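Long-range contact in similarities with probable monooxygenase (Photorhabdus luminescens, PDB 4HB9), which binds FAD and is probably a flavin-dependent monooxygenase acting on aromatic compounds: residues 129-143 and 146-158. Residues are numbered along the deposited sequence; the frame is centred on the assembly and turned at random.
Sequences NKTFVRYEHIENGGI and FFADGSHENVDVL. With FAD (flavin-adenine dinucleotide), chain B.
Ser-151 OG is gripped twice: it accepts from Lys-130 NZ at 2.7 Å and donates to the syn lone pair of Asp-149 OD1. That same OD1 takes the backbone N of Ser-151 from above the carboxylate plane, closing an Asx turn, while two waters link Asp-149 OD2 to Lys-130 NZ and to Asn-129 O. On its way to the serine the lysine chain, bent at chi2 (-86°), crosses one face of the Phe-147 ring, its CD 4.1 Å from the centroid in a CH-pi contact; the ring meets Tyr-30 as well. Phe-147 ends the middle strand of a three-stranded antiparallel meander (132-137, 143-147, 152-155) in the FAD-binding domain, beside the parallel Rossmann-like sheet. A classic beta bulge interrupts it: Val-133 N and, weakly, Arg-134 N share Phe-146 O, whereas Phe-146 N returns a nearly straight bond to Arg-134 O at 2.9 Å. Just before the bulge, Phe-132 N donates to FAD N1A (2.9 Å) and Phe-132 O accepts from FAD N6A, a pair of backbone bonds along the adenine edge. Arg-134 lays its guanidinium flat on the Phe-146 ring, planes 18° apart and CZ 3.8 Å from the centroid; Glu-136 OE2, in the guanidinium plane, binds NH1 in a salt bridge that should limit its rotation. At the other end Ile-143 and Val-155 exchange backbone bonds, Ile-143 CD1 lies 3.8 Å from Leu-158 CB, and Leu-158 CD2 meets the Tyr-135 ring at CD2.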
ATOM      1  N   ASN A 129      20.464  -1.961   4.370  1.00 25.77           N
ATOM      2  CA  ASN A 129      20.841  -2.379   5.721  1.00 26.91           C
ATOM      3  C   ASN A 129      21.059  -1.217   6.682  1.00 27.18           C
ATOM      4  O   ASN A 129      21.941  -1.250   7.528  1.00 27.40           O
ATOM      5  CB  ASN A 129      22.080  -3.267   5.683  1.00 29.51           C
ATOM      6  CG  ASN A 129      21.924  -4.426   4.719  1.00 31.13           C
ATOM      7  OD1 ASN A 129      21.175  -5.368   4.988  1.00 36.71           O
ATOM      8  ND2 ASN A 129      22.616  -4.359   3.587  1.00 32.58           N
ATOM      9  N   LYS A 130      20.235  -0.196   6.528  1.00 24.40           N
ATOM     10  CA  LYS A 130      20.307   1.004   7.310  1.00 24.94           C
ATOM     11  C   LYS A 130      18.963   1.170   7.997  1.00 24.12           C
ATOM     12  O   LYS A 130      17.993   1.655   7.393  1.00 23.68           O
ATOM     13  CB  LYS A 130      20.616   2.188   6.394  1.00 25.30           C
ATOM     14  CG  LYS A 130      22.021   2.146   5.815  1.00 27.13           C
ATOM     15  CD  LYS A 130      22.980   2.803   6.801  1.00 31.10           C
ATOM     16  CE  LYS A 130      24.431   2.491   6.545  1.00 31.89           C
ATOM     17  NZ  LYS A 130      25.254   3.437   7.362  1.00 32.70           N
ATOM     18  N   THR A 131      18.902   0.755   9.260  1.00 22.76           N
ATOM     19  CA  THR A 131      17.674   0.844  10.040  1.00 22.30           C
ATOM     20  C   THR A 131      17.679   2.131  10.850  1.00 24.60           C
ATOM     21  O   THR A 131      18.441   2.263  11.806  1.00 24.32           O
ATOM     22  CB  THR A 131      17.542  -0.371  10.997  1.00 23.65           C
ATOM     23  OG1 THR A 131      17.422  -1.558  10.219  1.00 22.71           O
ATOM     24  CG2 THR A 131      16.326  -0.266  11.895  1.00 23.62           C
ATOM     25  N   PHE A 132      16.798   3.056  10.485  1.00 22.99           N
ATOM     26  CA  PHE A 132      16.629   4.288  11.215  1.00 21.91           C
ATOM     27  C   PHE A 132      16.192   4.000  12.655  1.00 23.44           C
ATOM     28  O   PHE A 132      15.320   3.163  12.898  1.00 21.73           O
ATOM     29  CB  PHE A 132      15.606   5.187  10.527  1.00 21.80           C
ATOM     30  CG  PHE A 132      15.156   6.320  11.370  1.00 21.38           C
ATOM     31  CD1 PHE A 132      15.774   7.550  11.280  1.00 23.02           C
ATOM     32  CD2 PHE A 132      14.142   6.147  12.292  1.00 22.34           C
ATOM     33  CE1 PHE A 132      15.368   8.603  12.083  1.00 24.10           C
ATOM     34  CE2 PHE A 132      13.728   7.188  13.100  1.00 23.02           C
ATOM     35  CZ  PHE A 132      14.338   8.426  12.991  1.00 24.68           C
ATOM     36  N   VAL A 133      16.815   4.696  13.601  1.00 23.82           N
ATOM     37  CA  VAL A 133      16.464   4.599  15.023  1.00 25.19           C
ATOM     38  C   VAL A 133      15.982   5.962  15.562  1.00 25.80           C
ATOM     39  O   VAL A 133      14.962   6.039  16.241  1.00 27.09           O
ATOM     40  CB  VAL A 133      17.670   4.097  15.855  1.00 27.87           C
ATOM     41  CG1 VAL A 133      17.394   4.208  17.350  1.00 30.51           C
ATOM     42  CG2 VAL A 133      18.022   2.656  15.480  1.00 28.49           C
ATOM     43  N   ARG A 134      16.697   7.038  15.252  1.00 24.85           N
ATOM     44  CA  ARG A 134      16.294   8.382  15.662  1.00 25.12           C
ATOM     45  C   ARG A 134      17.027   9.458  14.895  1.00 24.14           C
ATOM     46  O   ARG A 134      18.006   9.190  14.224  1.00 24.53           O
ATOM     47  CB  ARG A 134      16.523   8.595  17.173  1.00 28.51           C
ATOM     48  CG  ARG A 134      17.978   8.614  17.582  1.00 31.07           C
ATOM     49  CD  ARG A 134      18.154   8.652  19.108  1.00 34.73           C
ATOM     50  NE  ARG A 134      19.572   8.495  19.427  1.00 36.85           N
ATOM     51  CZ  ARG A 134      20.432   9.495  19.600  1.00 39.49           C
ATOM     52  NH1 ARG A 134      20.039  10.765  19.523  1.00 41.66           N
ATOM     53  NH2 ARG A 134      21.700   9.219  19.865  1.00 40.96           N
ATOM     54  N   TYR A 135      16.545  10.690  15.013  1.00 24.26           N
ATOM     55  CA  TYR A 135      17.256  11.828  14.500  1.00 24.45           C
ATOM     56  C   TYR A 135      17.464  12.888  15.571  1.00 28.23           C
ATOM     57  O   TYR A 135      16.749  12.906  16.596  1.00 28.81           O
ATOM     58  CB  TYR A 135      16.502  12.446  13.330  1.00 24.77           C
ATOM     59  CG  TYR A 135      15.176  13.054  13.702  1.00 24.38           C
ATOM     60  CD1 TYR A 135      15.095  14.362  14.195  1.00 24.47           C
ATOM     61  CD2 TYR A 135      14.000  12.337  13.546  1.00 24.06           C
ATOM     62  CE1 TYR A 135      13.875  14.932  14.525  1.00 24.42           C
ATOM     63  CE2 TYR A 135      12.773  12.892  13.865  1.00 23.62           C
ATOM     64  CZ  TYR A 135      12.714  14.183  14.363  1.00 25.39           C
ATOM     65  OH  TYR A 135      11.501  14.739  14.667  1.00 25.07           O
ATOM     66  N   GLU A 136      18.432  13.766  15.299  1.00 28.17           N
ATOM     67  CA  GLU A 136      18.719  14.943  16.117  1.00 32.50           C
ATOM     68  C   GLU A 136      18.925  16.158  15.243  1.00 31.45           C
ATOM     69  O   GLU A 136      19.666  16.103  14.266  1.00 32.32           O
ATOM     70  CB  GLU A 136      20.028  14.766  16.893  1.00 35.31           C
ATOM     71  CG  GLU A 136      19.982  13.828  18.075  1.00 41.51           C
ATOM     72  CD  GLU A 136      21.293  13.797  18.851  1.00 44.86           C
ATOM     73  OE1 GLU A 136      22.318  14.305  18.336  1.00 44.62           O
ATOM     74  OE2 GLU A 136      21.290  13.238  19.976  1.00 51.68           O
ATOM     75  N   HIS A 137      18.332  17.278  15.623  1.00 33.67           N
ATOM     76  CA  HIS A 137      18.639  18.536  14.958  1.00 37.64           C
ATOM     77  C   HIS A 137      20.051  18.982  15.327  1.00 41.11           C
ATOM     78  O   HIS A 137      20.446  18.869  16.483  1.00 38.26           O
ATOM     79  CB  HIS A 137      17.613  19.596  15.329  1.00 39.79           C
ATOM     80  CG  HIS A 137      16.328  19.451  14.580  1.00 40.95           C
ATOM     81  ND1 HIS A 137      16.233  19.694  13.228  1.00 44.39           N
ATOM     82  CD2 HIS A 137      15.094  19.070  14.984  1.00 42.25           C
ATOM     83  CE1 HIS A 137      14.990  19.480  12.830  1.00 45.55           C
ATOM     84  NE2 HIS A 137      14.279  19.099  13.876  1.00 45.74           N
ATOM     85  N   ILE A 138      20.811  19.429  14.326  1.00 42.53           N
ATOM     86  CA  ILE A 138      22.158  19.966  14.530  1.00 49.50           C
ATOM     87  C   ILE A 138      22.031  21.482  14.620  1.00 52.03           C
ATOM     88  O   ILE A 138      21.256  22.091  13.872  1.00 48.39           O
ATOM     89  CB  ILE A 138      23.135  19.599  13.388  1.00 51.77           C
ATOM     90  CG1 ILE A 138      23.122  18.098  13.107  1.00 53.16           C
ATOM     91  CG2 ILE A 138      24.562  20.018  13.741  1.00 55.23           C
ATOM     92  CD1 ILE A 138      23.779  17.726  11.790  1.00 53.72           C
ATOM     93  N   GLU A 139      22.808  22.073  15.530  1.00 61.06           N
ATOM     94  CA  GLU A 139      22.711  23.503  15.871  1.00 69.68           C
ATOM     95  C   GLU A 139      22.991  24.444  14.692  1.00 70.95           C
ATOM     96  O   GLU A 139      22.386  25.513  14.590  1.00 71.87           O
ATOM     97  CB  GLU A 139      23.655  23.828  17.039  1.00 75.58           C
ATOM     98  CG  GLU A 139      23.361  25.156  17.730  1.00 79.96           C
ATOM     99  CD  GLU A 139      24.118  25.321  19.041  1.00 81.93           C
ATOM    100  OE1 GLU A 139      24.049  24.410  19.896  1.00 79.96           O
ATOM    101  OE2 GLU A 139      24.774  26.369  19.223  1.00 81.91           O
ATOM    102  N   ASN A 140      23.877  24.026  13.790  1.00 75.87           N
ATOM    103  CA  ASN A 140      24.202  24.809  12.587  1.00 79.65           C
ATOM    104  C   ASN A 140      23.115  24.746  11.506  1.00 76.36           C
ATOM    105  O   ASN A 140      23.321  25.228  10.389  1.00 76.57           O
ATOM    106  CB  ASN A 140      25.517  24.311  11.965  1.00 84.32           C
ATOM    107  CG  ASN A 140      26.596  24.033  13.001  1.00 87.40           C
ATOM    108  OD1 ASN A 140      26.756  24.784  13.962  1.00 93.66           O
ATOM    109  ND2 ASN A 140      27.340  22.947  12.809  1.00 87.24           N
ATOM    110  N   GLY A 141      21.959  24.175  11.842  1.00 71.66           N
ATOM    111  CA  GLY A 141      21.004  23.699  10.843  1.00 66.34           C
ATOM    112  C   GLY A 141      21.427  22.297  10.435  1.00 59.29           C
ATOM    113  O   GLY A 141      22.594  21.919  10.591  1.00 58.59           O
ATOM    114  N   GLY A 142      20.491  21.509   9.924  1.00 52.77           N
ATOM    115  CA  GLY A 142      20.816  20.145   9.487  1.00 44.67           C
ATOM    116  C   GLY A 142      20.316  19.102  10.463  1.00 39.83           C
ATOM    117  O   GLY A 142      19.997  19.413  11.611  1.00 36.69           O
ATOM    118  N   ILE A 143      20.239  17.860   9.991  1.00 34.04           N
ATOM    119  CA  ILE A 143      19.678  16.768  10.773  1.00 30.85           C
ATOM    120  C   ILE A 143      20.639  15.611  10.783  1.00 29.21           C
ATOM    121  O   ILE A 143      21.133  15.195   9.732  1.00 28.71           O
ATOM    122  CB  ILE A 143      18.360  16.290  10.167  1.00 30.86           C
ATOM    123  CG1 ILE A 143      17.369  17.450  10.082  1.00 32.56           C
ATOM    124  CG2 ILE A 143      17.772  15.146  10.979  1.00 30.43           C
ATOM    125  CD1 ILE A 143      16.263  17.205   9.094  1.00 34.91           C
ATOM    126  N   PHE A 146      20.562   8.663  13.045  1.00 25.47           N
ATOM    127  CA  PHE A 146      21.240   7.520  13.653  1.00 25.44           C
ATOM    128  C   PHE A 146      20.617   6.201  13.217  1.00 24.09           C
ATOM    129  O   PHE A 146      19.411   6.050  13.299  1.00 23.98           O
ATOM    130  CB  PHE A 146      21.109   7.597  15.175  1.00 27.72           C
ATOM    131  CG  PHE A 146      21.754   8.818  15.778  1.00 31.83           C
ATOM    132  CD1 PHE A 146      23.014   8.747  16.346  1.00 35.21           C
ATOM    133  CD2 PHE A 146      21.110  10.038  15.756  1.00 31.58           C
ATOM    134  CE1 PHE A 146      23.611   9.868  16.909  1.00 35.16           C
ATOM    135  CE2 PHE A 146      21.705  11.170  16.307  1.00 34.23           C
ATOM    136  CZ  PHE A 146      22.955  11.085  16.894  1.00 34.07           C
ATOM    137  N   PHE A 147      21.455   5.243  12.843  1.00 24.08           N
ATOM    138  CA  PHE A 147      21.012   3.917  12.440  1.00 25.05           C
ATOM    139  C   PHE A 147      21.330   2.843  13.468  1.00 26.33           C
ATOM    140  O   PHE A 147      22.176   3.026  14.345  1.00 25.55           O
ATOM    141  CB  PHE A 147      21.603   3.582  11.072  1.00 25.20           C
ATOM    142  CG  PHE A 147      21.292   4.612  10.044  1.00 24.19           C
ATOM    143  CD1 PHE A 147      20.029   4.667   9.467  1.00 23.97           C
ATOM    144  CD2 PHE A 147      22.229   5.561   9.687  1.00 24.75           C
ATOM    145  CE1 PHE A 147      19.709   5.641   8.534  1.00 24.21           C
ATOM    146  CE2 PHE A 147      21.920   6.540   8.752  1.00 24.71           C
ATOM    147  CZ  PHE A 147      20.660   6.578   8.171  1.00 25.91           C
ATOM    148  N   ALA A 148      20.627   1.718  13.370  1.00 25.48           N
ATOM    149  CA  ALA A 148      20.701   0.655  14.391  1.00 25.98           C
ATOM    150  C   ALA A 148      22.095   0.037  14.512  1.00 28.09           C
ATOM    151  O   ALA A 148      22.466  -0.480  15.571  1.00 25.97           O
ATOM    152  CB  ALA A 148      19.705  -0.444  14.077  1.00 27.06           C
ATOM    153  N   ASP A 149      22.843   0.059  13.416  1.00 28.29           N
ATOM    154  CA  ASP A 149      24.205  -0.488  13.419  1.00 30.29           C
ATOM    155  C   ASP A 149      25.217   0.486  14.031  1.00 30.36           C
ATOM    156  O   ASP A 149      26.422   0.178  14.091  1.00 29.86           O
ATOM    157  CB  ASP A 149      24.646  -0.902  12.006  1.00 29.42           C
ATOM    158  CG  ASP A 149      24.849   0.283  11.059  1.00 30.07           C
ATOM    159  OD1 ASP A 149      24.506   1.449  11.378  1.00 28.94           O
ATOM    160  OD2 ASP A 149      25.359   0.028   9.948  1.00 31.24           O
ATOM    161  N   GLY A 150      24.745   1.655  14.464  1.00 29.77           N
ATOM    162  CA  GLY A 150      25.610   2.634  15.142  1.00 28.14           C
ATOM    163  C   GLY A 150      26.198   3.687  14.207  1.00 28.58           C
ATOM    164  O   GLY A 150      26.924   4.594  14.641  1.00 26.31           O
ATOM    165  N   SER A 151      25.878   3.600  12.919  1.00 27.71           N
ATOM    166  CA  SER A 151      26.313   4.624  11.987  1.00 28.85           C
ATOM    167  C   SER A 151      25.401   5.846  12.049  1.00 27.96           C
ATOM    168  O   SER A 151      24.332   5.808  12.681  1.00 28.76           O
ATOM    169  CB  SER A 151      26.399   4.074  10.556  1.00 29.50           C
ATOM    170  OG  SER A 151      25.141   3.621  10.081  1.00 28.50           O
ATOM    171  N   HIS A 152      25.841   6.924  11.395  1.00 27.48           N
ATOM    172  CA  HIS A 152      25.064   8.157  11.279  1.00 30.31           C
ATOM    173  C   HIS A 152      25.370   8.877   9.978  1.00 29.47           C
ATOM    174  O   HIS A 152      26.423   8.667   9.353  1.00 28.14           O
ATOM    175  CB  HIS A 152      25.328   9.104  12.446  1.00 35.22           C
ATOM    176  CG  HIS A 152      26.716   9.657  12.444  1.00 41.83           C
ATOM    177  ND1 HIS A 152      27.031  10.881  11.890  1.00 46.47           N
ATOM    178  CD2 HIS A 152      27.882   9.122  12.873  1.00 44.16           C
ATOM    179  CE1 HIS A 152      28.331  11.085  11.999  1.00 46.73           C
ATOM    180  NE2 HIS A 152      28.870  10.032  12.591  1.00 47.02           N
ATOM    181  N   GLU A 153      24.423   9.711   9.558  1.00 28.72           N
ATOM    182  CA  GLU A 153      24.605  10.573   8.408  1.00 30.78           C
ATOM    183  C   GLU A 153      23.946  11.911   8.698  1.00 29.27           C
ATOM    184  O   GLU A 153      22.975  11.980   9.449  1.00 31.15           O
ATOM    185  CB  GLU A 153      23.931   9.970   7.169  1.00 32.68           C
ATOM    186  CG  GLU A 153      24.448   8.611   6.735  1.00 34.71           C
ATOM    187  CD  GLU A 153      25.820   8.667   6.074  1.00 39.26           C
ATOM    188  OE1 GLU A 153      26.455   7.597   5.929  1.00 38.44           O
ATOM    189  OE2 GLU A 153      26.266   9.778   5.705  1.00 42.84           O
ATOM    190  N   ASN A 154      24.426  12.957   8.036  1.00 28.04           N
ATOM    191  CA  ASN A 154      23.854  14.273   8.174  1.00 26.94           C
ATOM    192  C   ASN A 154      23.155  14.663   6.867  1.00 26.70           C
ATOM    193  O   ASN A 154      23.707  14.459   5.785  1.00 25.94           O
ATOM    194  CB  ASN A 154      24.939  15.301   8.509  1.00 30.91           C
ATOM    195  CG  ASN A 154      25.676  14.987   9.801  1.00 35.18           C
ATOM    196  OD1 ASN A 154      25.115  14.424  10.747  1.00 34.86           O
ATOM    197  ND2 ASN A 154      26.951  15.369   9.852  1.00 41.02           N
ATOM    198  N   VAL A 155      21.945  15.197   6.977  1.00 24.38           N
ATOM    199  CA  VAL A 155      21.181  15.653   5.826  1.00 24.84           C
ATOM    200  C   VAL A 155      20.547  17.012   6.141  1.00 23.49           C
ATOM    201  O   VAL A 155      20.593  17.481   7.273  1.00 25.50           O
ATOM    202  CB  VAL A 155      20.078  14.634   5.415  1.00 24.28           C
ATOM    203  CG1 VAL A 155      20.696  13.288   5.067  1.00 24.73           C
ATOM    204  CG2 VAL A 155      19.018  14.476   6.499  1.00 24.26           C
ATOM    205  N   ASP A 156      19.979  17.652   5.128  1.00 23.73           N
ATOM    206  CA  ASP A 156      19.333  18.957   5.299  1.00 23.79           C
ATOM    207  C   ASP A 156      17.810  18.858   5.444  1.00 24.06           C
ATOM    208  O   ASP A 156      17.179  19.740   6.010  1.00 22.05           O
ATOM    209  CB  ASP A 156      19.716  19.855   4.123  1.00 27.23           C
ATOM    210  CG  ASP A 156      21.222  19.997   3.987  1.00 30.48           C
ATOM    211  OD1 ASP A 156      21.866  20.379   4.978  1.00 35.41           O
ATOM    212  OD2 ASP A 156      21.770  19.659   2.936  1.00 30.01           O
ATOM    213  N   VAL A 157      17.226  17.780   4.907  1.00 22.64           N
ATOM    214  CA  VAL A 157      15.794  17.532   4.973  1.00 21.89           C
ATOM    215  C   VAL A 157      15.647  16.041   5.233  1.00 21.85           C
ATOM    216  O   VAL A 157      16.347  15.227   4.624  1.00 20.54           O
ATOM    217  CB  VAL A 157      15.090  17.882   3.650  1.00 23.70           C
ATOM    218  CG1 VAL A 157      13.632  17.408   3.639  1.00 23.58           C
ATOM    219  CG2 VAL A 157      15.146  19.374   3.380  1.00 23.78           C
ATOM    220  N   LEU A 158      14.763  15.672   6.148  1.00 21.57           N
ATOM    221  CA  LEU A 158      14.545  14.256   6.450  1.00 21.70           C
ATOM    222  C   LEU A 158      13.121  13.906   6.103  1.00 22.47           C
ATOM    223  O   LEU A 158      12.181  14.541   6.583  1.00 20.74           O
ATOM    224  CB  LEU A 158      14.788  13.946   7.927  1.00 22.52           C
ATOM    225  CG  LEU A 158      14.570  12.499   8.387  1.00 23.00           C
ATOM    226  CD1 LEU A 158      15.548  11.538   7.732  1.00 23.42           C
ATOM    227  CD2 LEU A 158      14.696  12.417   9.905  1.00 23.84           C
TER
HETATM  228  PA  FAD B 501       6.126   0.821   2.159  1.00 18.99           P
HETATM  229  O1A FAD B 501       5.934   0.624   0.678  1.00 17.00           O
HETATM  230  O2A FAD B 501       5.678  -0.126   3.219  1.00 17.34           O
HETATM  231  O5B FAD B 501       7.671   1.156   2.410  1.00 19.33           O
HETATM  232  C5B FAD B 501       8.197   1.379   3.705  1.00 19.32           C
HETATM  233  C4B FAD B 501       9.680   1.092   3.583  1.00 19.66           C
HETATM  234  O4B FAD B 501      10.342   1.576   4.766  1.00 18.75           O
HETATM  235  C3B FAD B 501      10.007  -0.408   3.443  1.00 19.66           C
HETATM  236  O3B FAD B 501      10.965  -0.642   2.409  1.00 18.16           O
HETATM  237  C2B FAD B 501      10.556  -0.744   4.815  1.00 19.94           C
HETATM  238  O2B FAD B 501      11.477  -1.818   4.853  1.00 19.53           O
HETATM  239  C1B FAD B 501      11.241   0.577   5.192  1.00 18.90           C
HETATM  240  N9A FAD B 501      11.469   0.798   6.622  1.00 19.36           N
HETATM  241  C8A FAD B 501      10.587   0.619   7.640  1.00 21.62           C
HETATM  242  N7A FAD B 501      11.132   0.999   8.832  1.00 22.13           N
HETATM  243  C5A FAD B 501      12.385   1.418   8.553  1.00 21.17           C
HETATM  244  C6A FAD B 501      13.500   1.936   9.371  1.00 21.46           C
HETATM  245  N6A FAD B 501      13.302   2.024  10.707  1.00 21.83           N
HETATM  246  N1A FAD B 501      14.655   2.254   8.752  1.00 21.02           N
HETATM  247  C2A FAD B 501      14.787   2.154   7.410  1.00 22.38           C
HETATM  248  N3A FAD B 501      13.818   1.694   6.595  1.00 20.84           N
HETATM  249  C4A FAD B 501      12.603   1.316   7.114  1.00 21.16           C
HETATM  250  N1  FAD B 501      -2.327   0.132  -2.388  1.00 22.50           N
HETATM  251  C2  FAD B 501      -2.940   0.592  -3.502  1.00 23.92           C
HETATM  252  O2  FAD B 501      -2.930   1.838  -3.799  1.00 22.71           O
HETATM  253  N3  FAD B 501      -3.567  -0.264  -4.331  1.00 21.82           N
HETATM  254  C4  FAD B 501      -3.690  -1.577  -4.116  1.00 22.73           C
HETATM  255  O4  FAD B 501      -4.305  -2.304  -4.942  1.00 20.78           O
HETATM  256  C4X FAD B 501      -3.089  -2.145  -2.906  1.00 22.52           C
HETATM  257  N5  FAD B 501      -3.151  -3.476  -2.613  1.00 24.69           N
HETATM  258  C5X FAD B 501      -2.584  -3.940  -1.477  1.00 24.66           C
HETATM  259  C6  FAD B 501      -2.660  -5.290  -1.151  1.00 24.35           C
HETATM  260  C7  FAD B 501      -2.075  -5.794   0.013  1.00 24.60           C
HETATM  261  C7M FAD B 501      -2.158  -7.267   0.366  1.00 26.16           C
HETATM  262  C8  FAD B 501      -1.371  -4.878   0.926  1.00 25.33           C
HETATM  263  C8M FAD B 501      -0.715  -5.395   2.188  1.00 26.77           C
HETATM  264  C9  FAD B 501      -1.290  -3.526   0.606  1.00 25.32           C
HETATM  265  C9A FAD B 501      -1.864  -3.009  -0.556  1.00 23.98           C
HETATM  266  N10 FAD B 501      -1.781  -1.635  -0.872  1.00 23.38           N
HETATM  267  C10 FAD B 501      -2.389  -1.170  -2.033  1.00 22.79           C
HETATM  268  C1' FAD B 501      -1.128  -0.655   0.020  1.00 22.72           C
HETATM  269  C2' FAD B 501       0.322  -0.366  -0.365  1.00 21.11           C
HETATM  270  O2' FAD B 501       1.053  -1.567  -0.542  1.00 20.88           O
HETATM  271  C3' FAD B 501       0.970   0.465   0.740  1.00 19.79           C
HETATM  272  O3' FAD B 501       0.050   1.475   1.152  1.00 21.26           O
HETATM  273  C4' FAD B 501       2.242   1.130   0.234  1.00 19.01           C
HETATM  274  O4' FAD B 501       3.271   0.157   0.246  1.00 18.96           O
HETATM  275  C5' FAD B 501       2.667   2.300   1.095  1.00 18.62           C
HETATM  276  O5' FAD B 501       3.849   2.825   0.528  1.00 18.00           O
HETATM  277  P   FAD B 501       4.969   3.394   1.535  1.00 18.21           P
HETATM  278  O1P FAD B 501       6.117   3.776   0.631  1.00 17.60           O
HETATM  279  O2P FAD B 501       4.334   4.412   2.444  1.00 16.96           O
HETATM  280  O3P FAD B 501       5.410   2.210   2.525  1.00 16.51           O
HETATM  281  O   HOH W   1      21.371  -0.208  10.528  1.00 21.55           O
HETATM  282  O   HOH W   2      24.560  -1.416   7.794  1.00 24.14           O
HETATM  283  O   HOH W   3      27.115   1.302   8.583  1.00 42.92           O